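Local coordinates for extracellular matrix-binding protein EbhA (Staphylococcus aureus, PDB 2DGJ), which probably mediates adhesion as a cell-wall-associated protein that binds extracellular matrix, this fragment being a rod-like string of three-helix bundles from its repeat region, at residues 4-9 with 42-47; 89-94 with 120-125. All coordinates share one frame; numbering follows the deposited sequence.

Interaction 1. Residues 4-9 with 42-47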
ATOM      1  N   GLY A   4      42.361  -0.375  -0.708  1.00 34.14           N
ATOM      2  CA  GLY A   4      41.610  -0.244   0.531  1.00 32.93           C
ATOM      3  C   GLY A   4      40.235   0.361   0.339  1.00 32.09           C
ATOM      4  O   GLY A   4      39.261  -0.079   0.960  1.00 31.93           O
ATOM      5  N   GLN A   5      40.149   1.371  -0.521  1.00 31.24           N
ATOM      6  CA  GLN A   5      38.883   2.035  -0.798  1.00 30.35           C
ATOM      7  C   GLN A   5      37.851   1.050  -1.341  1.00 29.73           C
ATOM      8  O   GLN A   5      36.670   1.130  -1.002  1.00 29.76           O
ATOM      9  CB  GLN A   5      39.086   3.165  -1.805  1.00 30.30           C
ATOM     10  CG  GLN A   5      39.973   4.298  -1.300  1.00 30.16           C
ATOM     11  CD  GLN A   5      40.220   5.353  -2.361  1.00 30.07           C
ATOM     12  OE1 GLN A   5      39.282   5.899  -2.941  1.00 30.05           O
ATOM     13  NE2 GLN A   5      41.490   5.645  -2.619  1.00 30.10           N
ATOM     14  N   LEU A   6      38.306   0.123  -2.182  1.00 28.88           N
ATOM     15  CA  LEU A   6      37.431  -0.885  -2.769  1.00 27.92           C
ATOM     16  C   LEU A   6      36.922  -1.815  -1.672  1.00 27.32           C
ATOM     17  O   LEU A   6      35.739  -2.173  -1.643  1.00 27.18           O
ATOM     18  CB  LEU A   6      38.187  -1.692  -3.826  1.00 27.84           C
ATOM     19  CG  LEU A   6      37.346  -2.720  -4.589  1.00 27.73           C
ATOM     20  CD1 LEU A   6      36.235  -2.019  -5.368  1.00 27.55           C
ATOM     21  CD2 LEU A   6      38.243  -3.505  -5.523  1.00 27.59           C
ATOM     22  N   GLN A   7      37.819  -2.204  -0.771  1.00 26.71           N
ATOM     23  CA  GLN A   7      37.462  -3.074   0.341  1.00 26.19           C
ATOM     24  C   GLN A   7      36.420  -2.345   1.181  1.00 25.84           C
ATOM     25  O   GLN A   7      35.480  -2.953   1.700  1.00 25.61           O
ATOM     26  CB  GLN A   7      38.693  -3.382   1.195  1.00 26.22           C
ATOM     27  CG  GLN A   7      38.399  -4.181   2.462  1.00 26.39           C
ATOM     28  CD  GLN A   7      37.954  -5.605   2.177  1.00 26.36           C
ATOM     29  OE1 GLN A   7      38.708  -6.402   1.622  1.00 26.38           O
ATOM     30  NE2 GLN A   7      36.723  -5.929   2.554  1.00 26.45           N
ATOM     31  N   HIS A   8      36.602  -1.031   1.299  1.00 25.52           N
ATOM     32  CA  HIS A   8      35.689  -0.187   2.058  1.00 25.26           C
ATOM     33  C   HIS A   8      34.293  -0.236   1.449  1.00 24.84           C
ATOM     34  O   HIS A   8      33.304  -0.371   2.169  1.00 24.77           O
ATOM     35  CB  HIS A   8      36.210   1.253   2.088  1.00 25.67           C
ATOM     36  CG  HIS A   8      35.233   2.241   2.654  1.00 26.16           C
ATOM     37  ND1 HIS A   8      34.265   2.853   1.889  1.00 26.35           N
ATOM     38  CD2 HIS A   8      35.063   2.696   3.917  1.00 26.32           C
ATOM     39  CE1 HIS A   8      33.540   3.647   2.654  1.00 26.43           C
ATOM     40  NE2 HIS A   8      34.000   3.572   3.890  1.00 26.48           N
ATOM     41  N   GLY A   9      34.224  -0.131   0.123  1.00 24.33           N
ATOM     42  CA  GLY A   9      32.949  -0.180  -0.571  1.00 23.61           C
ATOM     43  C   GLY A   9      32.237  -1.492  -0.286  1.00 23.13           C
ATOM     44  O   GLY A   9      31.028  -1.517  -0.071  1.00 23.15           O
ATOM     45  N   ALA A  42      34.436  -9.919  -6.487  1.00 20.74           N
ATOM     46  CA  ALA A  42      35.084 -10.800  -7.443  1.00 21.51           C
ATOM     47  C   ALA A  42      36.420 -10.224  -7.907  1.00 22.12           C
ATOM     48  O   ALA A  42      37.436 -10.918  -7.923  1.00 22.16           O
ATOM     49  CB  ALA A  42      34.168 -11.029  -8.635  1.00 21.43           C
ATOM     50  N   ILE A  43      36.407  -8.948  -8.278  1.00 22.86           N
ATOM     51  CA  ILE A  43      37.614  -8.276  -8.740  1.00 23.71           C
ATOM     52  C   ILE A  43      38.664  -8.223  -7.637  1.00 24.35           C
ATOM     53  O   ILE A  43      39.845  -8.464  -7.890  1.00 24.51           O
ATOM     54  CB  ILE A  43      37.301  -6.843  -9.211  1.00 23.75           C
ATOM     55  CG1 ILE A  43      36.473  -6.892 -10.498  1.00 23.77           C
ATOM     56  CG2 ILE A  43      38.599  -6.066  -9.426  1.00 23.87           C
ATOM     57  CD1 ILE A  43      36.008  -5.536 -10.997  1.00 23.85           C
ATOM     58  N   LEU A  44      38.240  -7.917  -6.416  1.00 25.06           N
ATOM     59  CA  LEU A  44      39.168  -7.838  -5.297  1.00 25.76           C
ATOM     60  C   LEU A  44      39.782  -9.211  -5.027  1.00 26.24           C
ATOM     61  O   LEU A  44      40.946  -9.320  -4.656  1.00 26.31           O
ATOM     62  CB  LEU A  44      38.447  -7.343  -4.044  1.00 25.79           C
ATOM     63  CG  LEU A  44      39.348  -6.832  -2.918  1.00 25.83           C
ATOM     64  CD1 LEU A  44      40.094  -5.608  -3.404  1.00 25.88           C
ATOM     65  CD2 LEU A  44      38.518  -6.479  -1.702  1.00 25.92           C
ATOM     66  N   ASN A  45      38.983 -10.256  -5.223  1.00 26.87           N
ATOM     67  CA  ASN A  45      39.439 -11.628  -5.008  1.00 27.51           C
ATOM     68  C   ASN A  45      40.567 -11.990  -5.976  1.00 27.92           C
ATOM     69  O   ASN A  45      41.579 -12.566  -5.576  1.00 28.16           O
ATOM     70  CB  ASN A  45      38.264 -12.603  -5.177  1.00 27.61           C
ATOM     71  CG  ASN A  45      38.672 -14.044  -4.962  1.00 27.86           C
ATOM     72  OD1 ASN A  45      39.385 -14.363  -4.008  1.00 28.01           O
ATOM     73  ND2 ASN A  45      38.215 -14.930  -5.843  1.00 27.92           N
ATOM     74  N   LYS A  46      40.389 -11.646  -7.249  1.00 28.23           N
ATOM     75  CA  LYS A  46      41.387 -11.930  -8.275  1.00 28.50           C
ATOM     76  C   LYS A  46      42.793 -11.496  -7.868  1.00 28.63           C
ATOM     77  O   LYS A  46      43.764 -12.202  -8.130  1.00 28.75           O
ATOM     78  CB  LYS A  46      40.993 -11.247  -9.586  1.00 28.48           C
ATOM     79  CG  LYS A  46      40.009 -12.040 -10.419  1.00 28.51           C
ATOM     80  CD  LYS A  46      39.219 -11.134 -11.361  1.00 28.64           C
ATOM     81  CE  LYS A  46      40.115 -10.243 -12.210  1.00 28.63           C
ATOM     82  NZ  LYS A  46      39.309  -9.305 -13.057  1.00 28.75           N
ATOM     83  N   GLN A  47      42.899 -10.330  -7.238  1.00 28.83           N
ATOM     84  CA  GLN A  47      44.195  -9.827  -6.798  1.00 29.02           C
ATOM     85  C   GLN A  47      44.683 -10.542  -5.544  1.00 29.06           C
ATOM     86  O   GLN A  47      43.970 -10.632  -4.546  1.00 29.13           O
ATOM     87  CB  GLN A  47      44.133  -8.317  -6.540  1.00 29.18           C
ATOM     88  CG  GLN A  47      44.409  -7.462  -7.770  1.00 29.53           C
ATOM     89  CD  GLN A  47      43.167  -7.191  -8.595  1.00 29.78           C
ATOM     90  OE1 GLN A  47      42.247  -8.003  -8.643  1.00 30.04           O
ATOM     91  NE2 GLN A  47      43.145  -6.046  -9.266  1.00 29.85           N
TER
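Leu44 reaches from helix 27-46 toward the start of the chain and divides its two methyl groups between neighbouring side chains of helix 3-11, a small worked example of how leucines seat one helix against another. Its CD1 meets Leu6 CD2 at 3.5 Å. The two leucine side chains run antiparallel beside one another, and Leu6 CD2 also reaches to 4.1 Å from Leu44 CB. The other branch turns to a different neighbour: Leu44 CD2 rests 3.3 Å from Gln7 OE1, the two side chains lying roughly perpendicular. Gln7 leaves its helix with CG anti to the backbone N (chi1 175°), and a bend at chi2 (68°) swings the amide toward Leu44, with OE1 the atom that touches. The other end of this amide is held within its own helix, since NE2 is hydrogen-bonded to Asp11 OD1. Leu6 is buried and Gln7 is partly exposed, so the apolar contact grades into a polar margin. Met3 and Ile10 of helix 3-11 also touch Leu44. Helix 55-70 is the third helix packing here, with Val57 against Leu6 and Ala60 against Ile43, consistent with one of the rod's three-helix bundles, within the FIVAR range.

Interaction 2. Residues 89-94 with 120-125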
ATOM      1  N   GLY A  89      -3.860  18.797   2.467  1.00 14.61           N
ATOM      2  CA  GLY A  89      -4.541  20.068   2.310  1.00 15.04           C
ATOM      3  C   GLY A  89      -5.902  20.000   1.643  1.00 15.44           C
ATOM      4  O   GLY A  89      -6.611  21.001   1.600  1.00 15.51           O
ATOM      5  N   THR A  90      -6.271  18.833   1.127  1.00 15.84           N
ATOM      6  CA  THR A  90      -7.564  18.669   0.464  1.00 16.25           C
ATOM      7  C   THR A  90      -8.616  18.078   1.397  1.00 16.44           C
ATOM      8  O   THR A  90      -9.780  17.927   1.020  1.00 16.57           O
ATOM      9  CB  THR A  90      -7.447  17.771  -0.784  1.00 16.36           C
ATOM     10  OG1 THR A  90      -7.070  16.446  -0.391  1.00 16.50           O
ATOM     11  CG2 THR A  90      -6.399  18.326  -1.732  1.00 16.32           C
ATOM     12  N   LEU A  91      -8.201  17.742   2.613  1.00 16.67           N
ATOM     13  CA  LEU A  91      -9.103  17.185   3.617  1.00 16.96           C
ATOM     14  C   LEU A  91      -9.824  18.339   4.324  1.00 17.25           C
ATOM     15  O   LEU A  91      -9.266  18.977   5.215  1.00 17.41           O
ATOM     16  CB  LEU A  91      -8.304  16.347   4.621  1.00 16.88           C
ATOM     17  CG  LEU A  91      -7.844  14.946   4.189  1.00 16.91           C
ATOM     18  CD1 LEU A  91      -7.640  14.860   2.679  1.00 16.89           C
ATOM     19  CD2 LEU A  91      -6.564  14.604   4.928  1.00 16.86           C
ATOM     20  N   ASN A  92     -11.069  18.591   3.920  1.00 17.47           N
ATOM     21  CA  ASN A  92     -11.871  19.685   4.473  1.00 17.68           C
ATOM     22  C   ASN A  92     -12.621  19.387   5.773  1.00 17.69           C
ATOM     23  O   ASN A  92     -13.388  20.223   6.242  1.00 17.91           O
ATOM     24  CB  ASN A  92     -12.917  20.136   3.445  1.00 18.00           C
ATOM     25  CG  ASN A  92     -12.381  20.173   2.030  1.00 18.36           C
ATOM     26  OD1 ASN A  92     -11.450  20.918   1.722  1.00 18.58           O
ATOM     27  ND2 ASN A  92     -12.978  19.371   1.150  1.00 18.50           N
ATOM     28  N   HIS A  93     -12.407  18.224   6.372  1.00 17.52           N
ATOM     29  CA  HIS A  93     -13.153  17.901   7.582  1.00 17.31           C
ATOM     30  C   HIS A  93     -12.369  17.759   8.874  1.00 17.13           C
ATOM     31  O   HIS A  93     -12.926  17.959   9.953  1.00 17.22           O
ATOM     32  CB  HIS A  93     -13.982  16.649   7.313  1.00 17.42           C
ATOM     33  CG  HIS A  93     -14.812  16.753   6.073  1.00 17.30           C
ATOM     34  ND1 HIS A  93     -15.946  17.533   5.994  1.00 17.43           N
ATOM     35  CD2 HIS A  93     -14.634  16.223   4.837  1.00 17.41           C
ATOM     36  CE1 HIS A  93     -16.431  17.481   4.775  1.00 17.40           C
ATOM     37  NE2 HIS A  93     -15.656  16.694   4.042  1.00 17.59           N
ATOM     38  N   ILE A  94     -11.087  17.418   8.786  1.00 16.86           N
ATOM     39  CA  ILE A  94     -10.279  17.285   9.991  1.00 16.68           C
ATOM     40  C   ILE A  94     -10.118  18.645  10.673  1.00 16.58           C
ATOM     41  O   ILE A  94     -10.175  19.688  10.017  1.00 16.56           O
ATOM     42  CB  ILE A  94      -8.877  16.724   9.678  1.00 16.46           C
ATOM     43  CG1 ILE A  94      -8.168  17.629   8.669  1.00 16.51           C
ATOM     44  CG2 ILE A  94      -8.992  15.306   9.149  1.00 16.43           C
ATOM     45  CD1 ILE A  94      -6.734  17.234   8.390  1.00 16.44           C
ATOM     46  N   THR A 120      -2.537   7.628   4.321  1.00 17.22           N
ATOM     47  CA  THR A 120      -3.685   6.734   4.373  1.00 16.99           C
ATOM     48  C   THR A 120      -4.551   6.997   5.599  1.00 16.79           C
ATOM     49  O   THR A 120      -5.775   7.056   5.496  1.00 16.95           O
ATOM     50  CB  THR A 120      -3.241   5.254   4.380  1.00 16.96           C
ATOM     51  OG1 THR A 120      -2.670   4.915   3.109  1.00 16.87           O
ATOM     52  CG2 THR A 120      -4.430   4.347   4.664  1.00 16.99           C
ATOM     53  N   ASN A 121      -3.920   7.157   6.758  1.00 16.51           N
ATOM     54  CA  ASN A 121      -4.654   7.423   7.989  1.00 16.34           C
ATOM     55  C   ASN A 121      -5.354   8.780   7.923  1.00 16.23           C
ATOM     56  O   ASN A 121      -6.445   8.947   8.463  1.00 16.14           O
ATOM     57  CB  ASN A 121      -3.719   7.396   9.201  1.00 16.25           C
ATOM     58  CG  ASN A 121      -3.100   6.040   9.425  1.00 16.29           C
ATOM     59  OD1 ASN A 121      -3.542   5.042   8.851  1.00 16.20           O
ATOM     60  ND2 ASN A 121      -2.075   5.989  10.275  1.00 16.16           N
ATOM     61  N   ALA A 122      -4.719   9.744   7.261  1.00 16.17           N
ATOM     62  CA  ALA A 122      -5.280  11.085   7.125  1.00 16.01           C
ATOM     63  C   ALA A 122      -6.597  11.061   6.348  1.00 15.99           C
ATOM     64  O   ALA A 122      -7.557  11.747   6.708  1.00 16.00           O
ATOM     65  CB  ALA A 122      -4.280  11.994   6.427  1.00 15.77           C
ATOM     66  N   ASN A 123      -6.638  10.275   5.273  1.00 15.95           N
ATOM     67  CA  ASN A 123      -7.846  10.169   4.464  1.00 15.94           C
ATOM     68  C   ASN A 123      -8.938   9.427   5.221  1.00 15.86           C
ATOM     69  O   ASN A 123     -10.107   9.782   5.139  1.00 15.87           O
ATOM     70  CB  ASN A 123      -7.563   9.443   3.146  1.00 16.13           C
ATOM     71  CG  ASN A 123      -6.685  10.247   2.214  1.00 16.18           C
ATOM     72  OD1 ASN A 123      -5.467  10.271   2.358  1.00 16.54           O
ATOM     73  ND2 ASN A 123      -7.306  10.920   1.254  1.00 16.28           N
ATOM     74  N   THR A 124      -8.546   8.387   5.947  1.00 15.85           N
ATOM     75  CA  THR A 124      -9.501   7.609   6.731  1.00 15.80           C
ATOM     76  C   THR A 124     -10.133   8.485   7.820  1.00 15.72           C
ATOM     77  O   THR A 124     -11.359   8.513   7.981  1.00 15.69           O
ATOM     78  CB  THR A 124      -8.808   6.408   7.402  1.00 15.73           C
ATOM     79  OG1 THR A 124      -8.292   5.525   6.400  1.00 15.68           O
ATOM     80  CG2 THR A 124      -9.784   5.654   8.281  1.00 15.77           C
ATOM     81  N   LEU A 125      -9.292   9.199   8.564  1.00 15.54           N
ATOM     82  CA  LEU A 125      -9.760  10.072   9.638  1.00 15.52           C
ATOM     83  C   LEU A 125     -10.705  11.125   9.073  1.00 15.60           C
ATOM     84  O   LEU A 125     -11.776  11.367   9.620  1.00 15.55           O
ATOM     85  CB  LEU A 125      -8.576  10.761  10.320  1.00 15.37           C
ATOM     86  CG  LEU A 125      -8.934  11.621  11.533  1.00 15.45           C
ATOM     87  CD1 LEU A 125      -9.420  10.732  12.672  1.00 15.30           C
ATOM     88  CD2 LEU A 125      -7.716  12.428  11.959  1.00 15.34           C
TER
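Leu91 and Ile94, in the loop that joins helix 73-88 to helix 96-108, face residues 120-125 of the long helix 112-135. The backbones approach equally closely at two places: the CA atoms of Leu91 and Asn123 lie 7.2 Å apart, as do those of Ile94 and Leu125. Residues 89-94 form neither helix nor strand, yet both apolar residues direct their side chains toward the helix.

Leu91 makes the more extensive contact. Its CG stands beside the backbone N and anti to the carbonyl carbon (chi1 -77°), and the branch beyond it lies against Ala122, where Leu91 CD2 is 3.8 Å from Ala122 CB. The same methyl is 3.5 Å from Ala122 O, so it covers backbone as well as side chain. The second branch serves the margin: Leu91 CD1 is 4.2 Å from Asn123 ND2, while Asn123 OD1 takes a weak hydrogen bond from Asn87 ND2. At the other end, Ile94 CG2 meets Leu125 CD2 at 4.2 Å, a looser touch between methyls. Leu102 of helix 96-108 touches both Ile94 and Ala122, and so joins the two sides of the contact from a third direction.

The loop also has polar anchors beyond the two segments. Asp126 OD1 accepts a hydrogen bond from His93 N and a weak one from Ile94 N, and Arg99 NH2 is hydrogen-bonded to Leu91 O. Between the segments themselves the chemistry is that of methyl packing in a buried setting, which favours exclusion of water over directional pairing. The polar bonds tether the loop backbone, while Leu91 and Ile94 are buried against helices 112-135 and 96-108, within the GA module range, consistent with the interior of a three-helix bundle.

How the interactions relate
From the N terminus, interaction 1 comes first: helix 3-11 is met by the end of helix 27-46, closing a largely helical loop within the first FIVAR domain of this fragment. The chain then passes through helices 55-70 and 73-88 before interaction 2 opens in the following loop, which residues 120-125 meet after helix 96-108, closing a shorter loop within the GA module range. The contacts are in series, neither nesting nor crossing. They lie about 51 Å apart, centre to centre, interaction 1 far out on the rod and interaction 2 near its middle. One joins helix 3-11 to helix 27-46, the other the 89-94 loop to helix 112-135, consistent with bundles strung along a rod; both touch the second subunit.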